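Local structure of glycerol-3-phosphate dehydrogenase [NAD(+)] 1 (Saccharomyces cerevisiae, 4FGW) at residues A[246-251]-A[300-305]. The protein catalyses the NADH-dependent reduction of dihydroxyacetone phosphate to sn-glycerol 3-phosphate, a reversible step on the route to glycerol, the osmoregulator that accumulates during hyperosmotic stress. Numbering follows the deposited sequence.
Sequences NVVALG and ADLITT
Thr305 touches Asn246 and Ala249 where helices 235-257 and 296-307 pack in the all-helical C-terminal domain of the dehydrogenase. The two segments run in the same general direction; their axes approach to 9.3 Å and cross at -39°. Thr305 can be followed outward from its CB, which points toward the other helix. There the side chain forks. CG2 lies anti to the backbone N of Thr305, and this carries the methyl across to the neighbouring helix. It meets Ala249 CB at 3.8 Å, methyl against methyl. The same Thr305 CG2 lies 3.2 Å from Asn246 OD1, and the two side chains stand nearly perpendicular. The other branch, OG1, turns back on its own helix (chi1 -54°) and donates to Asp301 O at 2.6 Å. That carbonyl also accepts from Thr305 N, on the opposite face of its plane. Thr305 OG1 is further hydrogen-bonded to Lys245 NZ, probably the proton acceptor of the reaction. Asp301 OD2 forms a salt bridge with Lys152, a probable substrate-binding residue. Asn246 also touches Asn311, which probably binds the substrate, so this end of the contact is consistent with a wall of the active site. The other end is apolar. Val248 and Leu302 meet nearly at right angles, and both side chains also pack on helix 261-283. The CD1 branch of Leu302 reaches over to Val248, lying 3.8 Å from both CB and CG1 of that valine.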
# COMPACT_ATOMS: atom_id res chain seq x y z
N ASN A 246 -13.14 -1.32 2.23
CA ASN A 246 -13.79 -1.15 3.53
C ASN A 246 -13.87 -2.42 4.34
O ASN A 246 -13.86 -2.36 5.57
CB ASN A 246 -15.12 -0.44 3.39
CG ASN A 246 -15.03 0.87 2.65
OD1 ASN A 246 -13.99 1.54 2.64
ND2 ASN A 246 -16.09 1.23 1.97
N VAL A 247 -13.90 -3.59 3.67
CA VAL A 247 -13.89 -4.91 4.32
C VAL A 247 -12.48 -5.10 4.89
O VAL A 247 -12.34 -5.51 6.05
CB VAL A 247 -14.31 -6.05 3.35
CG1 VAL A 247 -14.16 -7.42 4.02
CG2 VAL A 247 -15.73 -5.86 2.84
N VAL A 248 -11.45 -4.75 4.09
CA VAL A 248 -10.05 -4.81 4.49
C VAL A 248 -9.76 -3.83 5.66
O VAL A 248 -9.10 -4.21 6.63
CB VAL A 248 -9.10 -4.57 3.28
CG1 VAL A 248 -7.63 -4.75 3.68
CG2 VAL A 248 -9.45 -5.49 2.11
N ALA A 249 -10.29 -2.59 5.58
CA ALA A 249 -10.13 -1.57 6.63
C ALA A 249 -10.64 -2.06 7.99
O ALA A 249 -10.07 -1.69 9.02
CB ALA A 249 -10.85 -0.28 6.23
N LEU A 250 -11.68 -2.93 7.99
CA LEU A 250 -12.21 -3.53 9.21
C LEU A 250 -11.18 -4.47 9.84
O LEU A 250 -10.92 -4.36 11.04
CB LEU A 250 -13.55 -4.25 8.97
CG LEU A 250 -14.78 -3.37 8.67
CD1 LEU A 250 -15.93 -4.21 8.17
CD2 LEU A 250 -15.24 -2.59 9.90
N GLY A 251 -10.55 -5.31 9.01
CA GLY A 251 -9.49 -6.22 9.43
C GLY A 251 -8.29 -5.50 10.01
O GLY A 251 -7.68 -6.01 10.96
N ALA A 300 -3.69 2.98 -3.48
CA ALA A 300 -3.74 4.27 -2.77
C ALA A 300 -5.06 4.42 -1.98
O ALA A 300 -5.03 4.81 -0.81
CB ALA A 300 -3.56 5.43 -3.74
N ASP A 301 -6.19 4.04 -2.60
CA ASP A 301 -7.48 4.12 -1.92
C ASP A 301 -7.55 3.16 -0.74
O ASP A 301 -8.11 3.51 0.31
CB ASP A 301 -8.65 3.97 -2.88
CG ASP A 301 -9.89 4.71 -2.42
OD1 ASP A 301 -9.80 5.44 -1.41
OD2 ASP A 301 -10.94 4.56 -3.06
N LEU A 302 -6.93 1.98 -0.88
CA LEU A 302 -6.83 0.99 0.19
C LEU A 302 -6.00 1.57 1.36
O LEU A 302 -6.44 1.51 2.51
CB LEU A 302 -6.20 -0.30 -0.35
CG LEU A 302 -6.05 -1.46 0.64
CD1 LEU A 302 -7.42 -2.03 1.04
CD2 LEU A 302 -5.17 -2.56 0.07
N ILE A 303 -4.81 2.14 1.06
CA ILE A 303 -3.91 2.73 2.04
C ILE A 303 -4.61 3.82 2.87
O ILE A 303 -4.62 3.73 4.09
CB ILE A 303 -2.56 3.20 1.41
CG1 ILE A 303 -1.73 1.98 0.94
CG2 ILE A 303 -1.74 4.07 2.41
CD1 ILE A 303 -0.52 2.30 0.00
N THR A 304 -5.21 4.81 2.21
CA THR A 304 -5.91 5.91 2.90
C THR A 304 -7.05 5.45 3.80
O THR A 304 -7.19 5.96 4.91
CB THR A 304 -6.26 7.06 1.94
OG1 THR A 304 -6.54 8.22 2.72
CG2 THR A 304 -7.45 6.75 1.01
N THR A 305 -7.84 4.47 3.33
CA THR A 305 -8.99 3.90 4.03
C THR A 305 -8.54 3.15 5.29
O THR A 305 -9.14 3.32 6.35
CB THR A 305 -9.84 3.06 3.07
OG1 THR A 305 -10.17 3.86 1.93
CG2 THR A 305 -11.11 2.53 3.72